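Local coordinates for protein putative lipase/esterase (Lactobacillus plantarum WCFS1, PDB 3BXP) that probably hydrolyses carboxylic esters, as a member of the alpha/beta-hydrolase superfamily, at residues L9-H14 and L87-A92; I158-G163 and R179-Q184; S191-V196 and Q221-Y226. All blocks are in the same frame, centred on the assembly; numbering follows the deposited sequence.

Interaction 1: L9-H14 and L87-A92; sequences LNTAAH and LQQLGA
Q89 reaches from the flank of helix 85-99 to the hairpin loop and donates its amide NE2 to the backbone O of H14, 2.9 Å away, in a hydrogen bond of 160° at the hydrogen. The acceptor lies close to the amide plane of Q89, whereas NE2 approaches the carbonyl from above its plane instead of along a lone pair. An extended chain beyond CG carries the amide this far, and OE1, at the same end, accepts from N of Q74, so both halves of the group are engaged and its flip is fixed.

T11 meets the helix with its methyl group. CG2 comes in over the helix backbone, 3.7 Å from O of Q88, and also lies 4.1 Å from CG of Q89. A turn further on, CB of A92 sits 3.8 Å from CB of T11. A chi1 of -162° sets CG2 between the backbone N and the carbonyl carbon, against the helix, and leaves OG1 beside A92, hydrogen-bonded to OH of Y144. At the edge of the contact, CB of A12 approaches OE1 of Q88 to 3.3 Å, while NE2 of Q88 is hydrogen-bonded to O of Y139.

The loop is a type I' turn from T11 to H14 that links strands 2-9 and 16-23 into a beta hairpin. N of H14 closes it on O of T11 at 2.8 Å, and ND1 of H14 reinforces it by donating to O of A12 at 2.9 Å, the acceptor lying in the imidazole plane.

Between 9-14 and 87-92, one directional bond and a small apolar patch do the joining; the stack of H14 on W85, at the start of the same helix, adds to the hold. The Q89 bond probably sets where the turn lies, whereas OE1 of Q88, buried without a partner, is likely to cost some stability.

Interaction 2: I158-G163 and R179-Q184; sequences IDLTAG and RLWAAQ
D159 and Q184 are brought together by contrasting torsions: CG of D159 stands anti to its N (chi1 -178°), while Q184 places CG between its backbone N and carbonyl carbon (chi1 75°) and folds back at chi2. The amide thus turns in toward the Asx turn that D159 starts. NE2 of Q184 donates a nearly straight hydrogen bond to OD2 of D159 at 3.0 Å, arriving from above the carboxylate plane, and the carboxylate and amide planes are turned 43° apart. OD2 also forms a salt bridge with K212 of helix 208-219, so it is tied twice.

The other oxygen serves the turn itself. OD1 of D159 accepts from OG1 of T161 at 2.6 Å and from N of T161 at 2.9 Å, both on the same face of the carboxylate; together they would hold that group against rotation.

Around D159 the two loops, one on each side of helix 168-174 in the chain, join by a single beta bridge to A182. N of A183 donates to O of I158 at 2.9 Å, and N of L160 donates to O of W181, also at 2.9 Å. O of W181 receives NE2 of H121 from helix 118-129 as well, which anchors the bridge to the body of the domain. The indole of W181 hydrogen-bonds through NE1 to O of T175, and the L160 side chain crosses it at about a right angle, CD1 of L160 lying 4.0 Å from CD1 of W181.

Interaction 3: S191-V196 and Q221-Y226; sequences SKPAFV and QVATAY
O of A194 is gripped by two adjacent residues of the neighbouring strand: N of A225 donates to it at 3.0 Å, and CA of T224 adds a weaker CA-H...O contact at 3.2 Å. This is the parallel pairing of a beta-alpha-beta unit, strands 194-199 and 224-229 joined through helix 208-219, at the margin of the alpha/beta-hydrolase sheet within this chain. The bonds alternate along the strands, N of A194 reaching O of A223 at 3.1 Å and N of V196 reaching O of A225 at 2.9 Å.

Side chains divide between two faces. F195 and A225 lie on one, where helix 258-269 packs, and CD2 of F195 rests 3.9 Å from CB of A225. A194, T224, V196 and Y226 share the other, turned to helix 208-219. T224 directs CG2 past O of A194, and its OG1 hydrogen-bonds back to O of V222 at 2.8 Å, from above that carbonyl's plane; an alanine here, lacking both OG1 and CG2, would probably leave O of V222 without this partner and open a gap beside O of A194 facing helix 208-219.

Y226 pairs antiparallel with a strand of the second subunit, so the sheet continues across the dimer interface, and its OH is hydrogen-bonded to OG of S210. CG of Y226 lies anti to the backbone N (chi1 178°), which carries the ring alongside V196. Its edge faces O of V196, with CD1 of Y226 3.6 Å from that oxygen and 3.8 Å from CG1 of V196.

The three contacts follow one another along the chain, each closing before the next opens. Interaction 1 ties the hairpin of strands 2-9 and 16-23 to helix 85-99, and interaction 3 joins the last two strands at the other margin of the sheet within this chain, their centres about 26 Å apart. The centre of interaction 2 lies about 22 Å from the first and 18 Å from the third; CD1 of L87 and CD2 of L180, 4.2 Å apart, link interactions 1 and 2. Both pack on helix 118-129, which follows the probable nucleophile elbow, while interactions 2 and 3 share helix 208-219. Loops and helices are thus fastened along one alpha/beta-hydrolase sheet, which interaction 3 carries toward the second subunit.

Interaction 1: L9-H14 and L87-A92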
loop_
_atom_site.group_PDB
_atom_site.type_symbol
_atom_site.label_atom_id
_atom_site.label_comp_id
_atom_site.label_asym_id
_atom_site.label_seq_id
_atom_site.Cartn_x
_atom_site.Cartn_y
_atom_site.Cartn_z
ATOM N N LEU B 9 28.726 -7.264 -20.685
ATOM C CA LEU B 9 28.431 -6.177 -21.616
ATOM C C LEU B 9 29.243 -5.005 -21.197
ATOM O O LEU B 9 29.801 -4.972 -20.140
ATOM C CB LEU B 9 26.939 -5.808 -21.591
ATOM C CG LEU B 9 25.926 -6.884 -22.036
ATOM C CD1 LEU B 9 24.522 -6.322 -22.035
ATOM C CD2 LEU B 9 26.312 -7.454 -23.384
ATOM N N ASN B 10 29.271 -4.001 -22.041
ATOM C CA ASN B 10 30.083 -2.804 -21.791
ATOM C C ASN B 10 29.430 -1.603 -22.414
ATOM O O ASN B 10 28.948 -1.645 -23.563
ATOM C CB ASN B 10 31.499 -2.988 -22.324
ATOM C CG ASN B 10 32.475 -1.881 -21.857
ATOM O OD1 ASN B 10 32.120 -0.997 -21.083
ATOM N ND2 ASN B 10 33.728 -1.974 -22.300
ATOM N N THR B 11 29.366 -0.548 -21.627
ATOM C CA THR B 11 28.918 0.735 -22.101
ATOM C C THR B 11 29.602 1.762 -21.223
ATOM O O THR B 11 29.875 1.502 -20.046
ATOM C CB THR B 11 27.354 0.878 -22.038
ATOM O OG1 THR B 11 26.926 1.945 -22.881
ATOM C CG2 THR B 11 26.837 1.123 -20.591
ATOM N N ALA B 12 29.868 2.926 -21.787
ATOM C CA ALA B 12 30.432 4.045 -21.018
ATOM C C ALA B 12 31.718 3.633 -20.306
ATOM O O ALA B 12 32.100 4.243 -19.312
ATOM C CB ALA B 12 29.406 4.584 -20.027
ATOM N N ALA B 13 32.388 2.620 -20.856
ATOM C CA ALA B 13 33.671 2.139 -20.344
ATOM C C ALA B 13 33.510 1.600 -18.944
ATOM O O ALA B 13 34.450 1.579 -18.160
ATOM C CB ALA B 13 34.762 3.258 -20.365
ATOM N N HIS B 14 32.310 1.147 -18.622
ATOM C CA HIS B 14 32.058 0.503 -17.312
ATOM C C HIS B 14 31.366 -0.816 -17.575
ATOM O O HIS B 14 30.126 -0.889 -17.635
ATOM C CB HIS B 14 31.168 1.380 -16.433
ATOM C CG HIS B 14 31.900 2.539 -15.808
ATOM N ND1 HIS B 14 32.285 3.639 -16.526
ATOM C CD2 HIS B 14 32.293 2.753 -14.535
ATOM C CE1 HIS B 14 32.944 4.472 -15.735
ATOM N NE2 HIS B 14 32.932 3.973 -14.504
ATOM N N LEU B 87 22.672 3.799 -14.672
ATOM C CA LEU B 87 21.577 4.233 -15.567
ATOM C C LEU B 87 21.887 3.884 -17.044
ATOM O O LEU B 87 21.049 3.330 -17.760
ATOM C CB LEU B 87 21.315 5.740 -15.430
ATOM C CG LEU B 87 20.852 6.255 -14.091
ATOM C CD1 LEU B 87 20.850 7.778 -14.111
ATOM C CD2 LEU B 87 19.471 5.706 -13.730
ATOM N N GLN B 88 23.132 4.136 -17.444
ATOM C CA GLN B 88 23.640 3.824 -18.803
ATOM C C GLN B 88 23.639 2.311 -19.033
ATOM O O GLN B 88 23.197 1.826 -20.074
ATOM C CB GLN B 88 25.016 4.482 -19.017
ATOM C CG GLN B 88 24.908 6.006 -18.980
ATOM C CD GLN B 88 26.195 6.808 -18.763
ATOM O OE1 GLN B 88 27.217 6.322 -18.307
ATOM N NE2 GLN B 88 26.095 8.097 -19.032
ATOM N N GLN B 89 24.052 1.557 -18.011
ATOM C CA GLN B 89 24.068 0.081 -18.088
ATOM C C GLN B 89 22.671 -0.519 -18.192
ATOM O O GLN B 89 22.454 -1.474 -18.911
ATOM C CB GLN B 89 24.771 -0.493 -16.867
ATOM C CG GLN B 89 26.239 -0.143 -16.755
ATOM C CD GLN B 89 26.865 -0.489 -15.397
ATOM O OE1 GLN B 89 26.196 -0.563 -14.340
ATOM N NE2 GLN B 89 28.191 -0.688 -15.423
ATOM N N LEU B 90 21.732 0.063 -17.471
ATOM C CA LEU B 90 20.354 -0.402 -17.526
ATOM C C LEU B 90 19.818 -0.061 -18.944
ATOM O O LEU B 90 19.187 -0.880 -19.582
ATOM C CB LEU B 90 19.532 0.242 -16.437
ATOM C CG LEU B 90 18.038 -0.071 -16.341
ATOM C CD1 LEU B 90 17.707 -1.573 -16.576
ATOM C CD2 LEU B 90 17.483 0.420 -14.994
ATOM N N GLY B 91 20.109 1.140 -19.425
ATOM C CA GLY B 91 19.783 1.472 -20.807
ATOM C C GLY B 91 20.416 0.544 -21.849
ATOM O O GLY B 91 19.766 0.171 -22.855
ATOM N N ALA B 92 21.704 0.245 -21.659
ATOM C CA ALA B 92 22.435 -0.665 -22.531
ATOM C C ALA B 92 21.841 -2.091 -22.487
ATOM O O ALA B 92 21.868 -2.808 -23.479
ATOM C CB ALA B 92 23.926 -0.674 -22.190
#

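Interaction 2: I158-G163 and R179-Q184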
loop_
_atom_site.group_PDB
_atom_site.type_symbol
_atom_site.label_atom_id
_atom_site.label_comp_id
_atom_site.label_asym_id
_atom_site.label_seq_id
_atom_site.Cartn_x
_atom_site.Cartn_y
_atom_site.Cartn_z
ATOM N N ILE B 158 15.112 4.842 -2.227
ATOM C CA ILE B 158 14.528 5.843 -3.094
ATOM C C ILE B 158 15.220 7.181 -2.914
ATOM O O ILE B 158 15.457 7.921 -3.892
ATOM C CB ILE B 158 13.019 6.023 -2.777
ATOM C CG1 ILE B 158 12.245 4.753 -3.217
ATOM C CG2 ILE B 158 12.423 7.308 -3.376
ATOM C CD1 ILE B 158 12.312 4.431 -4.805
ATOM N N ASP B 159 15.491 7.518 -1.663
ATOM C CA ASP B 159 16.090 8.840 -1.322
ATOM C C ASP B 159 17.309 8.643 -0.446
ATOM O O ASP B 159 17.217 8.139 0.699
ATOM C CB ASP B 159 15.012 9.735 -0.721
ATOM C CG ASP B 159 15.496 11.136 -0.369
ATOM O OD1 ASP B 159 16.714 11.389 -0.283
ATOM O OD2 ASP B 159 14.600 11.997 -0.114
ATOM N N LEU B 160 18.473 8.974 -1.017
ATOM C CA LEU B 160 19.764 8.717 -0.388
ATOM C C LEU B 160 20.038 9.622 0.798
ATOM O O LEU B 160 21.088 9.511 1.424
ATOM C CB LEU B 160 20.926 8.804 -1.414
ATOM C CG LEU B 160 20.849 7.835 -2.592
ATOM C CD1 LEU B 160 22.101 7.982 -3.480
ATOM C CD2 LEU B 160 20.715 6.405 -2.110
ATOM N N THR B 161 19.068 10.488 1.108
ATOM C CA THR B 161 19.123 11.319 2.297
ATOM C C THR B 161 18.179 10.827 3.388
ATOM O O THR B 161 18.149 11.379 4.470
ATOM C CB THR B 161 18.767 12.782 2.016
ATOM O OG1 THR B 161 17.355 12.896 1.758
ATOM C CG2 THR B 161 19.600 13.386 0.833
ATOM N N ALA B 162 17.432 9.769 3.115
ATOM C CA ALA B 162 16.333 9.333 3.994
ATOM C C ALA B 162 16.708 8.241 5.033
ATOM O O ALA B 162 15.832 7.597 5.631
ATOM C CB ALA B 162 15.124 8.887 3.143
ATOM N N GLY B 163 17.997 8.017 5.257
ATOM C CA GLY B 163 18.420 7.065 6.282
ATOM C C GLY B 163 19.382 5.996 5.815
ATOM O O GLY B 163 20.164 5.462 6.613
ATOM N N ARG B 179 21.231 15.610 -8.115
ATOM C CA ARG B 179 19.983 15.408 -8.848
ATOM C C ARG B 179 19.488 13.958 -8.782
ATOM O O ARG B 179 18.287 13.685 -8.955
ATOM C CB ARG B 179 20.178 15.812 -10.318
ATOM C CG ARG B 179 18.941 15.665 -11.194
ATOM C CD ARG B 179 19.268 16.038 -12.648
ATOM N NE ARG B 179 19.969 17.325 -12.733
ATOM N N LEU B 180 20.391 13.016 -8.505
ATOM C CA LEU B 180 20.035 11.592 -8.536
ATOM C C LEU B 180 19.860 11.077 -7.142
ATOM O O LEU B 180 19.670 9.880 -6.954
ATOM C CB LEU B 180 21.110 10.785 -9.246
ATOM C CG LEU B 180 21.282 11.133 -10.713
ATOM C CD1 LEU B 180 22.508 10.426 -11.327
ATOM C CD2 LEU B 180 19.990 10.876 -11.450
ATOM N N TRP B 181 19.954 11.963 -6.139
ATOM C CA TRP B 181 19.798 11.477 -4.750
ATOM C C TRP B 181 18.407 10.959 -4.431
ATOM O O TRP B 181 18.259 9.908 -3.786
ATOM C CB TRP B 181 20.218 12.550 -3.748
ATOM C CG TRP B 181 21.667 12.689 -3.688
ATOM C CD1 TRP B 181 22.606 11.872 -4.251
ATOM C CD2 TRP B 181 22.391 13.740 -3.026
ATOM N NE1 TRP B 181 23.886 12.356 -3.976
ATOM C CE2 TRP B 181 23.765 13.493 -3.219
ATOM C CE3 TRP B 181 22.000 14.869 -2.290
ATOM C CZ2 TRP B 181 24.749 14.329 -2.700
ATOM C CZ3 TRP B 181 22.979 15.698 -1.782
ATOM C CH2 TRP B 181 24.336 15.421 -1.987
ATOM N N ALA B 182 17.415 11.729 -4.848
ATOM C CA ALA B 182 16.010 11.535 -4.492
ATOM C C ALA B 182 15.182 11.218 -5.712
ATOM O O ALA B 182 14.746 12.110 -6.454
ATOM C CB ALA B 182 15.474 12.767 -3.770
ATOM N N ALA B 183 14.956 9.923 -5.939
ATOM C CA ALA B 183 14.274 9.455 -7.122
ATOM C C ALA B 183 12.840 9.965 -7.223
ATOM O O ALA B 183 12.301 10.117 -8.280
ATOM C CB ALA B 183 14.275 7.920 -7.194
ATOM N N GLN B 184 12.193 10.212 -6.101
ATOM C CA GLN B 184 10.813 10.672 -6.154
ATOM C C GLN B 184 10.743 12.077 -6.777
ATOM O O GLN B 184 9.713 12.502 -7.311
ATOM C CB GLN B 184 10.200 10.648 -4.761
ATOM C CG GLN B 184 10.609 11.728 -3.771
ATOM C CD GLN B 184 11.963 11.528 -3.068
ATOM O OE1 GLN B 184 12.777 10.692 -3.498
ATOM N NE2 GLN B 184 12.194 12.268 -1.965
#

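Interaction 3: S191-V196 and Q221-Y226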
loop_
_atom_site.group_PDB
_atom_site.type_symbol
_atom_site.label_atom_id
_atom_site.label_comp_id
_atom_site.label_asym_id
_atom_site.label_seq_id
_atom_site.Cartn_x
_atom_site.Cartn_y
_atom_site.Cartn_z
ATOM N N SER B 191 6.458 9.243 -16.156
ATOM C CA SER B 191 7.031 8.074 -15.485
ATOM C C SER B 191 6.134 6.869 -15.811
ATOM O O SER B 191 4.913 7.022 -15.871
ATOM C CB SER B 191 7.117 8.264 -13.967
ATOM O OG SER B 191 8.084 9.249 -13.632
ATOM N N LYS B 192 6.706 5.683 -16.015
ATOM C CA LYS B 192 5.863 4.499 -16.330
ATOM C C LYS B 192 5.232 3.996 -15.032
ATOM O O LYS B 192 5.723 4.258 -13.934
ATOM C CB LYS B 192 6.668 3.361 -16.943
ATOM C CG LYS B 192 7.432 3.696 -18.195
ATOM C CD LYS B 192 6.522 4.236 -19.289
ATOM C CE LYS B 192 7.376 4.692 -20.502
ATOM N NZ LYS B 192 6.546 5.075 -21.682
ATOM N N PRO B 193 4.122 3.263 -15.141
ATOM C CA PRO B 193 3.437 2.734 -13.972
ATOM C C PRO B 193 4.338 1.860 -13.073
ATOM O O PRO B 193 5.236 1.144 -13.530
ATOM C CB PRO B 193 2.311 1.890 -14.596
ATOM C CG PRO B 193 2.028 2.578 -15.841
ATOM C CD PRO B 193 3.393 2.951 -16.368
ATOM N N ALA B 194 3.996 1.874 -11.794
ATOM C CA ALA B 194 4.767 1.140 -10.830
ATOM C C ALA B 194 3.913 0.351 -9.827
ATOM O O ALA B 194 2.893 0.795 -9.357
ATOM C CB ALA B 194 5.727 2.099 -10.078
ATOM N N PHE B 195 4.395 -0.831 -9.539
ATOM C CA PHE B 195 3.951 -1.627 -8.402
ATOM C C PHE B 195 5.048 -1.575 -7.385
ATOM O O PHE B 195 6.182 -2.015 -7.607
ATOM C CB PHE B 195 3.673 -3.077 -8.875
ATOM C CG PHE B 195 3.204 -4.035 -7.782
ATOM C CD1 PHE B 195 4.088 -4.665 -6.923
ATOM C CD2 PHE B 195 1.863 -4.347 -7.663
ATOM C CE1 PHE B 195 3.646 -5.504 -5.956
ATOM C CE2 PHE B 195 1.433 -5.193 -6.683
ATOM C CZ PHE B 195 2.336 -5.780 -5.815
ATOM N N VAL B 196 4.704 -1.070 -6.217
ATOM C CA VAL B 196 5.650 -0.902 -5.121
ATOM C C VAL B 196 5.157 -1.716 -3.912
ATOM O O VAL B 196 3.973 -1.705 -3.561
ATOM C CB VAL B 196 5.760 0.597 -4.750
ATOM C CG1 VAL B 196 6.780 0.879 -3.655
ATOM C CG2 VAL B 196 6.028 1.486 -5.954
ATOM N N GLN B 221 -0.330 11.618 -10.769
ATOM C CA GLN B 221 -1.386 10.699 -11.226
ATOM C C GLN B 221 -0.901 9.610 -12.152
ATOM O O GLN B 221 -1.586 9.222 -13.109
ATOM C CB GLN B 221 -2.525 11.482 -11.862
ATOM C CG GLN B 221 -3.257 12.323 -10.853
ATOM C CD GLN B 221 -4.522 12.927 -11.401
ATOM O OE1 GLN B 221 -4.570 13.367 -12.552
ATOM N NE2 GLN B 221 -5.562 12.960 -10.574
ATOM N N VAL B 222 0.268 9.074 -11.847
ATOM C CA VAL B 222 0.793 7.936 -12.582
ATOM C C VAL B 222 0.175 6.695 -12.001
ATOM O O VAL B 222 0.076 6.582 -10.782
ATOM C CB VAL B 222 2.323 7.869 -12.531
ATOM C CG1 VAL B 222 2.826 6.577 -13.173
ATOM C CG2 VAL B 222 2.917 9.095 -13.170
ATOM N N ALA B 223 -0.209 5.752 -12.864
ATOM C CA ALA B 223 -0.749 4.482 -12.395
ATOM C C ALA B 223 0.213 3.796 -11.420
ATOM O O ALA B 223 1.370 3.486 -11.743
ATOM C CB ALA B 223 -1.049 3.545 -13.515
ATOM N N THR B 224 -0.287 3.506 -10.233
ATOM C CA THR B 224 0.578 3.037 -9.154
ATOM C C THR B 224 -0.227 2.124 -8.220
ATOM O O THR B 224 -1.382 2.426 -7.881
ATOM C CB THR B 224 1.145 4.210 -8.308
ATOM O OG1 THR B 224 1.830 5.137 -9.142
ATOM C CG2 THR B 224 2.125 3.731 -7.214
ATOM N N ALA B 225 0.369 0.990 -7.829
ATOM C CA ALA B 225 -0.112 0.205 -6.679
ATOM C C ALA B 225 0.975 0.213 -5.609
ATOM O O ALA B 225 2.172 0.244 -5.919
ATOM C CB ALA B 225 -0.454 -1.258 -7.065
ATOM N N TYR B 226 0.551 0.121 -4.357
ATOM C CA TYR B 226 1.462 0.121 -3.233
ATOM C C TYR B 226 0.928 -0.756 -2.115
ATOM O O TYR B 226 -0.247 -0.608 -1.683
ATOM C CB TYR B 226 1.618 1.549 -2.698
ATOM C CG TYR B 226 2.512 1.733 -1.480
ATOM C CD1 TYR B 226 3.727 1.126 -1.403
ATOM C CD2 TYR B 226 2.161 2.605 -0.447
ATOM C CE1 TYR B 226 4.580 1.325 -0.317
ATOM C CE2 TYR B 226 3.022 2.830 0.623
ATOM C CZ TYR B 226 4.221 2.196 0.673
ATOM O OH TYR B 226 5.071 2.416 1.732
#